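Local coordinates for protein Non-canonical purine NTP pyrophosphatase (Coxiella burnetii, PDB 3TQU) that probably hydrolyses non-canonical purine nucleoside triphosphates such as XTP, dITP and ITP to their monophosphates and diphosphate, clearing them from the nucleotide pool, at residues P67-A78 with S118-E129; D98-L106 with P151-I162. One frame throughout, in Å; residues are numbered along the deposited sequence. Where two conformers were deposited one is given.

Overall arrangement
Contact 1 is the buried centre of the fold. It pairs two long antiparallel strands, 67-78 and 118-129, in the mixed sheet. Contact 2 lies farther out, about 19 Å away between centres, and is partly buried. It sets helix 98-112, which follows strand 68-77 and precedes strand 118-128 in the chain, against the loop 151-162. Regular backbone hydrogen bonds hold contact 1, and its polar side chains reach the metal and the dimer partner. Contact 2 relies on apolar packing and one aspartate-to-backbone bond. The two meet where Leu75 and Phe121 touch Tyr159 and where Ile77 touches Val105. Both carry residues of the predicted substrate site.

Contact 1. Residues P67-A78 with S118-E129; sequences PALADDSGLTIA and SASFHCVIALME. With CA (calcium ion), chain E.
Thr76 and His122 meet at about a right angle on one face of a pair of antiparallel strands. From Thr76 CB, 4.0 Å from Ser120 O, the threonine splits into two branches. OG1 lies between the backbone N and the carbonyl carbon (chi1 63°). There Thr76 OG1 reaches the edge of the imidazole, in the ring plane, and hydrogen-bonds His122 NE2 at 3.2 Å. Water 3 is also bonded to OG1. The other branch, Thr76 CG2, packs on His122 CD2 at 3.6 Å. The other ring nitrogen of His122, ND1, is hydrogen-bonded to His140. Here the pair meets the dimer partner: Pro134 of the second subunit packs on Thr76 and Ala135 of that subunit on His122.

The backbones are bonded in a regular pattern from Ala68 to Ala78. The shortest of these bonds, Ala126 N to Ala70 O, is 2.7 Å.

On the opposite face, Leu75 CD1 sits over the centre of the Phe121 ring, 4.1 Å from its centroid. This is a CH-pi contact. His185, a predicted substrate residue, stacks on Phe121. Farther along, Leu69 CD2 meets Ile125 CG2 at 3.7 Å, and helix 185-199 packs on both residues' side of the sheet.

Asp72 is on the same face as Thr76. Its CG is anti to the backbone N (chi1 -171°), which carries the carboxylate away from the neighbouring strand. Asp72 OD1 binds the calcium ion at 2.6 Å, and OD2 takes bonds from Asn52 and water 1. Glu44 and five waters also bind the calcium ion. Magnesium is the expected cofactor, and Asp72 is the predicted proton acceptor. Central strands that present a metal-binding aspartate are consistent with the active site of the HAM1 NTPase fold.

Contact 2. Residues D98-L106 with P151-I162; sequences DAERIQKVL and PRGKNGFGYDPI
The first turns of helix 98-112 face a loop that makes a type II' beta turn from Phe157 to Asp160, with Asp98 CA 4.9 Å from Gly158 CA. Asp98 grips this turn. Asp98 OD2 accepts a hydrogen bond from Gly158 N at 2.9 Å, and the donor comes from above the carboxylate plane. The other oxygen, Asp98 OD1, forms a salt bridge with Arg101 NH2. The N-H...O angle is 178°, and the oxygen lies in the guanidinium plane. Both oxygens are therefore used, which should limit rotation of the carboxylate.

Ile102 is central to the apolar packing. CG1 is anti to the carbonyl carbon (chi1 -73°), and Ile102 CD1 extends to Pro161 CG at 3.8 Å. Ile102 CG2 meets Ile162 CG2 at 3.6 Å and also touches Pro151. Val105 reaches across with both methyls. Val105 CG2 approaches Tyr159 CE1 at 3.5 Å, and Val105 CG1 packs on Ile162 CD1. The tyrosine crosses Arg101 at about a right angle, with Tyr159 OH 3.5 Å from Arg101 CB. That hydroxyl is hydrogen-bonded to Ser88 O.

Asp160 OD2 accepts Phe157 N and pairs with Lys180. Phe157 to Asp160 form part of the predicted substrate-binding loop of the HAM1 NTPase family, here backed by a helix.

Contact 1. Residues P67-A78 with S118-E129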
loop_
_atom_site.group_PDB
_atom_site.type_symbol
_atom_site.label_atom_id
_atom_site.label_comp_id
_atom_site.label_asym_id
_atom_site.label_seq_id
_atom_site.Cartn_x
_atom_site.Cartn_y
_atom_site.Cartn_z
ATOM N N PRO A 67 -18.417 2.253 1.874
ATOM C CA PRO A 67 -17.040 2.108 1.390
ATOM C C PRO A 67 -16.509 3.480 0.997
ATOM O O PRO A 67 -17.294 4.329 0.585
ATOM C CB PRO A 67 -17.197 1.235 0.143
ATOM C CG PRO A 67 -18.480 0.500 0.347
ATOM C CD PRO A 67 -19.370 1.439 1.100
ATOM N N ALA A 68 -15.208 3.705 1.123
ATOM C CA ALA A 68 -14.662 5.021 0.829
ATOM C C ALA A 68 -13.343 4.908 0.085
ATOM O O ALA A 68 -12.558 3.988 0.324
ATOM C CB ALA A 68 -14.490 5.827 2.106
ATOM N N LEU A 69 -13.110 5.851 -0.819
ATOM C CA LEU A 69 -11.905 5.861 -1.629
ATOM C C LEU A 69 -11.198 7.199 -1.482
ATOM O O LEU A 69 -11.826 8.259 -1.578
ATOM C CB LEU A 69 -12.259 5.610 -3.095
ATOM C CG LEU A 69 -11.117 5.459 -4.101
ATOM C CD1 LEU A 69 -11.577 4.634 -5.289
ATOM C CD2 LEU A 69 -10.589 6.821 -4.552
ATOM N N ALA A 70 -9.894 7.151 -1.236
ATOM C CA ALA A 70 -9.108 8.369 -1.130
ATOM C C ALA A 70 -7.771 8.191 -1.832
ATOM O O ALA A 70 -7.346 7.066 -2.095
ATOM C CB ALA A 70 -8.897 8.743 0.329
ATOM N N ASP A 71 -7.112 9.301 -2.142
ATOM C CA ASP A 71 -5.779 9.227 -2.717
ATOM C C ASP A 71 -4.870 10.256 -2.072
ATOM O O ASP A 71 -5.337 11.246 -1.507
ATOM C CB ASP A 71 -5.816 9.461 -4.230
ATOM C CG ASP A 71 -5.680 10.930 -4.599
ATOM O OD1 ASP A 71 -6.709 11.577 -4.877
ATOM O OD2 ASP A 71 -4.538 11.438 -4.609
ATOM N N ASP A 72 -3.569 10.007 -2.149
ATOM C CA ASP A 72 -2.588 11.037 -1.849
ATOM C C ASP A 72 -1.529 11.019 -2.943
ATOM O O ASP A 72 -1.212 9.962 -3.500
ATOM C CB ASP A 72 -1.963 10.845 -0.467
ATOM C CG ASP A 72 -1.116 12.029 -0.053
ATOM O OD1 ASP A 72 -1.333 13.115 -0.621
ATOM O OD2 ASP A 72 -0.240 11.886 0.825
ATOM N N SER A 73 -0.988 12.188 -3.260
ATOM C CA SER A 73 -0.063 12.304 -4.375
ATOM C C SER A 73 1.043 13.300 -4.075
ATOM O O SER A 73 0.928 14.120 -3.165
ATOM C CB SER A 73 -0.814 12.748 -5.628
ATOM O OG SER A 73 -1.401 14.024 -5.425
ATOM N N GLY A 74 2.113 13.241 -4.855
ATOM C CA GLY A 74 3.199 14.177 -4.667
ATOM C C GLY A 74 4.336 13.981 -5.641
ATOM O O GLY A 74 4.339 13.051 -6.449
ATOM N N LEU A 75 5.303 14.886 -5.557
ATOM C CA LEU A 75 6.494 14.853 -6.385
ATOM C C LEU A 75 7.656 14.414 -5.507
ATOM O O LEU A 75 7.819 14.929 -4.402
ATOM C CB LEU A 75 6.764 16.252 -6.936
ATOM C CG LEU A 75 7.978 16.440 -7.836
ATOM C CD1 LEU A 75 7.879 15.550 -9.068
ATOM C CD2 LEU A 75 8.110 17.908 -8.229
ATOM N N THR A 76 8.448 13.457 -5.983
ATOM C CA THR A 76 9.639 13.033 -5.259
ATOM C C THR A 76 10.863 13.280 -6.127
ATOM O O THR A 76 10.887 12.910 -7.296
ATOM C CB THR A 76 9.584 11.545 -4.872
ATOM O OG1 THR A 76 9.553 10.739 -6.056
ATOM C CG2 THR A 76 8.351 11.256 -4.026
ATOM N N ILE A 77 11.877 13.911 -5.551
ATOM C CA ILE A 77 13.082 14.248 -6.299
ATOM C C ILE A 77 14.309 13.544 -5.730
ATOM O O ILE A 77 14.666 13.729 -4.567
ATOM C CB ILE A 77 13.294 15.769 -6.349
ATOM C CG1 ILE A 77 12.084 16.434 -7.016
ATOM C CG2 ILE A 77 14.568 16.103 -7.096
ATOM C CD1 ILE A 77 12.122 17.956 -7.017
ATOM N N ALA A 78 14.949 12.734 -6.569
ATOM C CA ALA A 78 16.061 11.892 -6.143
ATOM C C ALA A 78 17.143 12.671 -5.400
ATOM O O ALA A 78 17.564 12.277 -4.314
ATOM C CB ALA A 78 16.652 11.145 -7.335
ATOM N N SER A 118 16.617 13.582 -11.634
ATOM C CA SER A 118 15.574 12.560 -11.659
ATOM C C SER A 118 14.464 12.856 -10.661
ATOM O O SER A 118 14.728 13.319 -9.551
ATOM C CB SER A 118 16.164 11.175 -11.381
ATOM O OG SER A 118 17.052 10.793 -12.418
ATOM N N ALA A 119 13.228 12.582 -11.065
ATOM C CA ALA A 119 12.074 12.823 -10.215
ATOM C C ALA A 119 10.921 11.923 -10.632
ATOM O O ALA A 119 10.928 11.358 -11.723
ATOM C CB ALA A 119 11.660 14.287 -10.281
ATOM N N SER A 120 9.934 11.789 -9.755
ATOM C CA SER A 120 8.762 10.979 -10.048
ATOM C C SER A 120 7.528 11.587 -9.404
ATOM O O SER A 120 7.602 12.137 -8.301
ATOM C CB SER A 120 8.951 9.551 -9.535
ATOM O OG SER A 120 10.138 8.978 -10.048
ATOM N N PHE A 121 6.404 11.507 -10.111
ATOM C CA PHE A 121 5.101 11.803 -9.531
ATOM C C PHE A 121 4.507 10.495 -9.033
ATOM O O PHE A 121 4.621 9.468 -9.707
ATOM C CB PHE A 121 4.157 12.391 -10.580
ATOM C CG PHE A 121 4.166 13.890 -10.647
ATOM C CD1 PHE A 121 3.836 14.648 -9.536
ATOM C CD2 PHE A 121 4.466 14.539 -11.833
ATOM C CE1 PHE A 121 3.833 16.030 -9.600
ATOM C CE2 PHE A 121 4.460 15.923 -11.903
ATOM C CZ PHE A 121 4.144 16.667 -10.783
ATOM N N HIS A 122 3.868 10.535 -7.868
ATOM C CA HIS A 122 3.234 9.351 -7.304
ATOM C C HIS A 122 1.769 9.616 -7.014
ATOM O O HIS A 122 1.410 10.689 -6.522
ATOM C CB HIS A 122 3.924 8.929 -6.006
ATOM C CG HIS A 122 5.346 8.510 -6.185
ATOM N ND1 HIS A 122 5.730 7.188 -6.252
ATOM C CD2 HIS A 122 6.480 9.238 -6.316
ATOM C CE1 HIS A 122 7.039 7.120 -6.413
ATOM N NE2 HIS A 122 7.519 8.350 -6.454
ATOM N N CYS A 123 0.926 8.633 -7.310
ATOM C CA CYS A 123 -0.467 8.672 -6.890
ATOM C C CYS A 123 -0.830 7.354 -6.228
ATOM O O CYS A 123 -0.737 6.292 -6.848
ATOM C CB CYS A 123 -1.398 8.921 -8.074
ATOM S SG CYS A 123 -3.152 8.828 -7.627
ATOM N N VAL A 124 -1.241 7.421 -4.968
ATOM C CA VAL A 124 -1.638 6.224 -4.245
ATOM C C VAL A 124 -3.107 6.331 -3.883
ATOM O O VAL A 124 -3.519 7.267 -3.197
ATOM C CB VAL A 124 -0.809 6.020 -2.963
ATOM C CG1 VAL A 124 -1.241 4.733 -2.246
ATOM C CG2 VAL A 124 0.676 5.978 -3.290
ATOM N N ILE A 125 -3.887 5.372 -4.364
ATOM C CA ILE A 125 -5.313 5.309 -4.094
ATOM C C ILE A 125 -5.576 4.199 -3.090
ATOM O O ILE A 125 -5.031 3.099 -3.209
ATOM C CB ILE A 125 -6.103 5.025 -5.392
ATOM C CG1 ILE A 125 -5.929 6.183 -6.374
ATOM C CG2 ILE A 125 -7.581 4.785 -5.094
ATOM C CD1 ILE A 125 -6.580 5.954 -7.726
ATOM N N ALA A 126 -6.393 4.494 -2.089
ATOM C CA ALA A 126 -6.817 3.478 -1.138
ATOM C C ALA A 126 -8.332 3.360 -1.165
ATOM O O ALA A 126 -9.041 4.361 -1.081
ATOM C CB ALA A 126 -6.328 3.811 0.266
ATOM N N LEU A 127 -8.819 2.132 -1.303
ATOM C CA LEU A 127 -10.249 1.857 -1.241
ATOM C C LEU A 127 -10.545 0.953 -0.051
ATOM O O LEU A 127 -10.052 -0.174 0.019
ATOM C CB LEU A 127 -10.717 1.189 -2.537
ATOM C CG LEU A 127 -12.174 0.732 -2.575
ATOM C CD1 LEU A 127 -13.098 1.883 -2.217
ATOM C CD2 LEU A 127 -12.528 0.146 -3.939
HETATM N N MSE A 128 -11.338 1.460 0.892
HETATM C CA MSE A 128 -11.698 0.710 2.095
HETATM C C MSE A 128 -13.142 0.225 2.020
HETATM O O MSE A 128 -14.032 0.988 1.658
HETATM C CB MSE A 128 -11.540 1.596 3.332
HETATM C CG MSE A 128 -10.143 2.148 3.542
HETATM SE SE MSE A 128 -9.101 1.036 4.747
HETATM C CE MSE A 128 -10.028 1.441 6.418
ATOM N N GLU A 129 -13.376 -1.038 2.366
ATOM C CA GLU A 129 -14.735 -1.568 2.419
ATOM C C GLU A 129 -15.505 -0.914 3.562
ATOM O O GLU A 129 -16.678 -0.574 3.420
ATOM C CB GLU A 129 -14.724 -3.088 2.578
ATOM C CG GLU A 129 -16.106 -3.714 2.565
ATOM C CD GLU A 129 -16.897 -3.364 1.318
ATOM O OE1 GLU A 129 -16.273 -3.046 0.282
ATOM O OE2 GLU A 129 -18.145 -3.402 1.375
HETATM CA CA CA E . -1.989 15.443 0.223
HETATM O O HOH W 1 0.273 14.545 1.249
HETATM O O HOH W 2 -1.017 15.708 -2.177
HETATM O O HOH W 3 12.104 9.869 -7.337
HETATM O O HOH W 4 -1.185 17.938 0.207
HETATM O O HOH W 5 -4.021 15.002 -1.179
HETATM O O HOH W 6 -3.768 17.400 -0.017
#

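Contact 2. Residues D98-L106 with P151-I162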
loop_
_atom_site.group_PDB
_atom_site.type_symbol
_atom_site.label_atom_id
_atom_site.label_comp_id
_atom_site.label_asym_id
_atom_site.label_seq_id
_atom_site.Cartn_x
_atom_site.Cartn_y
_atom_site.Cartn_z
ATOM N N ASP A 98 1.531 27.910 -6.560
ATOM C CA ASP A 98 2.220 26.900 -7.357
ATOM C C ASP A 98 3.541 27.459 -7.866
ATOM O O ASP A 98 4.563 26.774 -7.861
ATOM C CB ASP A 98 1.361 26.460 -8.540
ATOM C CG ASP A 98 0.181 25.601 -8.122
ATOM O OD1 ASP A 98 0.130 25.169 -6.946
ATOM O OD2 ASP A 98 -0.688 25.344 -8.984
ATOM N N ALA A 99 3.511 28.714 -8.302
ATOM C CA ALA A 99 4.705 29.385 -8.800
ATOM C C ALA A 99 5.804 29.441 -7.744
ATOM O O ALA A 99 6.975 29.224 -8.046
ATOM C CB ALA A 99 4.359 30.788 -9.272
ATOM N N GLU A 100 5.421 29.746 -6.507
ATOM C CA GLU A 100 6.371 29.808 -5.402
ATOM C C GLU A 100 7.011 28.449 -5.142
ATOM O O GLU A 100 8.224 28.349 -4.962
ATOM C CB GLU A 100 5.683 30.296 -4.127
ATOM C CG GLU A 100 5.287 31.758 -4.143
ATOM C CD GLU A 100 4.664 32.194 -2.833
ATOM O OE1 GLU A 100 5.422 32.465 -1.877
ATOM O OE2 GLU A 100 3.419 32.253 -2.753
ATOM N N ARG A 101 6.183 27.409 -5.114
ATOM C CA ARG A 101 6.667 26.051 -4.886
ATOM C C ARG A 101 7.643 25.616 -5.976
ATOM O O ARG A 101 8.654 24.971 -5.693
ATOM C CB ARG A 101 5.494 25.068 -4.790
ATOM C CG ARG A 101 4.744 25.134 -3.465
ATOM C CD ARG A 101 3.573 24.161 -3.425
ATOM N NE ARG A 101 2.405 24.687 -4.123
ATOM C CZ ARG A 101 1.515 25.507 -3.570
ATOM N NH1 ARG A 101 1.662 25.894 -2.309
ATOM N NH2 ARG A 101 0.481 25.942 -4.278
ATOM N N ILE A 102 7.331 25.968 -7.219
ATOM C CA ILE A 102 8.207 25.666 -8.346
ATOM C C ILE A 102 9.578 26.298 -8.133
ATOM O O ILE A 102 10.610 25.671 -8.384
ATOM C CB ILE A 102 7.609 26.173 -9.672
ATOM C CG1 ILE A 102 6.425 25.298 -10.086
ATOM C CG2 ILE A 102 8.662 26.182 -10.764
ATOM C CD1 ILE A 102 5.575 25.891 -11.183
ATOM N N GLN A 103 9.585 27.539 -7.658
ATOM C CA GLN A 103 10.836 28.252 -7.430
ATOM C C GLN A 103 11.650 27.643 -6.296
ATOM O O GLN A 103 12.877 27.589 -6.367
ATOM C CB GLN A 103 10.577 29.738 -7.172
ATOM C CG GLN A 103 10.248 30.513 -8.435
ATOM C CD GLN A 103 11.344 30.401 -9.478
ATOM O OE1 GLN A 103 12.527 30.528 -9.163
ATOM N NE2 GLN A 103 10.957 30.148 -10.724
ATOM N N LYS A 104 10.971 27.184 -5.249
ATOM C CA LYS A 104 11.667 26.567 -4.127
ATOM C C LYS A 104 12.322 25.252 -4.546
ATOM O O LYS A 104 13.442 24.946 -4.133
ATOM C CB LYS A 104 10.724 26.355 -2.942
ATOM C CG LYS A 104 11.431 25.859 -1.688
ATOM C CD LYS A 104 10.788 26.415 -0.427
ATOM C CE LYS A 104 11.561 26.001 0.818
ATOM N NZ LYS A 104 11.577 24.523 1.012
ATOM N N VAL A 105 11.628 24.478 -5.372
ATOM C CA VAL A 105 12.197 23.245 -5.900
ATOM C C VAL A 105 13.424 23.534 -6.759
ATOM O O VAL A 105 14.451 22.862 -6.638
ATOM C CB VAL A 105 11.167 22.450 -6.718
ATOM C CG1 VAL A 105 11.863 21.452 -7.636
ATOM C CG2 VAL A 105 10.194 21.744 -5.786
ATOM N N LEU A 106 13.317 24.542 -7.620
ATOM C CA LEU A 106 14.427 24.918 -8.488
ATOM C C LEU A 106 15.632 25.392 -7.674
ATOM O O LEU A 106 16.772 25.049 -7.986
ATOM C CB LEU A 106 13.997 25.993 -9.491
ATOM C CG LEU A 106 13.008 25.556 -10.574
ATOM C CD1 LEU A 106 12.540 26.745 -11.409
ATOM C CD2 LEU A 106 13.617 24.481 -11.463
ATOM N N PRO A 151 10.448 26.764 -15.750
ATOM C CA PRO A 151 9.064 26.367 -16.035
ATOM C C PRO A 151 8.701 26.534 -17.510
ATOM O O PRO A 151 9.057 27.542 -18.120
ATOM C CB PRO A 151 8.239 27.341 -15.185
ATOM C CG PRO A 151 9.178 27.839 -14.138
ATOM C CD PRO A 151 10.515 27.893 -14.809
ATOM N N ARG A 152 8.001 25.548 -18.067
ATOM C CA ARG A 152 7.518 25.604 -19.445
ATOM C C ARG A 152 6.148 24.943 -19.552
ATOM O O ARG A 152 5.910 23.907 -18.941
ATOM C CB ARG A 152 8.493 24.896 -20.390
ATOM C CG ARG A 152 9.634 25.761 -20.893
ATOM C CD ARG A 152 10.439 25.049 -21.973
ATOM N NE ARG A 152 11.285 23.985 -21.437
ATOM C CZ ARG A 152 11.040 22.685 -21.571
ATOM N NH1 ARG A 152 9.969 22.268 -22.234
ATOM N NH2 ARG A 152 11.874 21.798 -21.044
ATOM N N GLY A 153 5.250 25.535 -20.334
ATOM C CA GLY A 153 3.948 24.928 -20.560
ATOM C C GLY A 153 2.791 25.698 -19.954
ATOM O O GLY A 153 2.925 26.296 -18.886
ATOM N N LYS A 154 1.647 25.661 -20.633
ATOM C CA LYS A 154 0.487 26.464 -20.256
ATOM C C LYS A 154 -0.589 25.652 -19.540
ATOM O O LYS A 154 -1.513 26.218 -18.958
ATOM C CB LYS A 154 -0.115 27.112 -21.504
ATOM C CG LYS A 154 -0.747 26.110 -22.457
ATOM C CD LYS A 154 -1.066 26.727 -23.810
ATOM C CE LYS A 154 -1.705 25.696 -24.732
ATOM N NZ LYS A 154 -1.804 26.175 -26.137
ATOM N N ASN A 155 -0.475 24.329 -19.585
ATOM C CA ASN A 155 -1.507 23.463 -19.017
ATOM C C ASN A 155 -1.191 22.923 -17.622
ATOM O O ASN A 155 -0.107 23.139 -17.083
ATOM C CB ASN A 155 -1.808 22.301 -19.966
ATOM C CG ASN A 155 -2.307 22.770 -21.318
ATOM O OD1 ASN A 155 -3.073 23.730 -21.411
ATOM N ND2 ASN A 155 -1.869 22.098 -22.375
ATOM N N GLY A 156 -2.156 22.220 -17.041
ATOM C CA GLY A 156 -1.951 21.548 -15.772
ATOM C C GLY A 156 -1.905 22.489 -14.587
ATOM O O GLY A 156 -2.470 23.581 -14.622
ATOM N N PHE A 157 -1.223 22.056 -13.530
ATOM C CA PHE A 157 -1.144 22.811 -12.287
ATOM C C PHE A 157 0.067 22.355 -11.491
ATOM O O PHE A 157 0.754 21.410 -11.880
ATOM C CB PHE A 157 -2.406 22.591 -11.451
ATOM C CG PHE A 157 -2.594 21.167 -11.005
ATOM C CD1 PHE A 157 -2.079 20.730 -9.793
ATOM C CD2 PHE A 157 -3.273 20.261 -11.804
ATOM C CE1 PHE A 157 -2.244 19.417 -9.386
ATOM C CE2 PHE A 157 -3.439 18.949 -11.404
ATOM C CZ PHE A 157 -2.927 18.526 -10.192
ATOM N N GLY A 158 0.324 23.021 -10.372
ATOM C CA GLY A 158 1.400 22.617 -9.488
ATOM C C GLY A 158 2.749 22.567 -10.177
ATOM O O GLY A 158 3.139 23.509 -10.871
ATOM N N TYR A 159 3.458 21.457 -9.989
ATOM C CA TYR A 159 4.822 21.314 -10.488
ATOM C C TYR A 159 4.888 20.920 -11.963
ATOM O O TYR A 159 5.973 20.717 -12.502
ATOM C CB TYR A 159 5.591 20.290 -9.649
ATOM C CG TYR A 159 5.752 20.670 -8.193
ATOM C CD1 TYR A 159 6.629 21.677 -7.810
ATOM C CD2 TYR A 159 5.036 20.014 -7.200
ATOM C CE1 TYR A 159 6.781 22.028 -6.477
ATOM C CE2 TYR A 159 5.185 20.356 -5.864
ATOM C CZ TYR A 159 6.057 21.362 -5.509
ATOM O OH TYR A 159 6.204 21.702 -4.182
ATOM N N ASP A 160 3.732 20.820 -12.610
ATOM C CA ASP A 160 3.678 20.413 -14.015
ATOM C C ASP A 160 4.667 21.143 -14.936
ATOM O O ASP A 160 5.290 20.512 -15.792
ATOM C CB ASP A 160 2.252 20.523 -14.566
ATOM C CG ASP A 160 1.356 19.398 -14.089
ATOM O OD1 ASP A 160 1.884 18.421 -13.515
ATOM O OD2 ASP A 160 0.127 19.481 -14.302
ATOM N N PRO A 161 4.815 22.471 -14.769
ATOM C CA PRO A 161 5.713 23.231 -15.649
ATOM C C PRO A 161 7.192 22.828 -15.568
ATOM O O PRO A 161 7.927 23.099 -16.516
ATOM C CB PRO A 161 5.532 24.678 -15.172
ATOM C CG PRO A 161 4.172 24.702 -14.562
ATOM C CD PRO A 161 4.025 23.360 -13.900
ATOM N N ILE A 162 7.626 22.207 -14.473
ATOM C CA ILE A 162 9.027 21.790 -14.366
ATOM C C ILE A 162 9.223 20.275 -14.400
ATOM O O ILE A 162 10.330 19.786 -14.180
ATOM C CB ILE A 162 9.728 22.359 -13.107
ATOM C CG1 ILE A 162 8.990 21.936 -11.834
ATOM C CG2 ILE A 162 9.862 23.875 -13.204
ATOM C CD1 ILE A 162 9.705 22.343 -10.553
#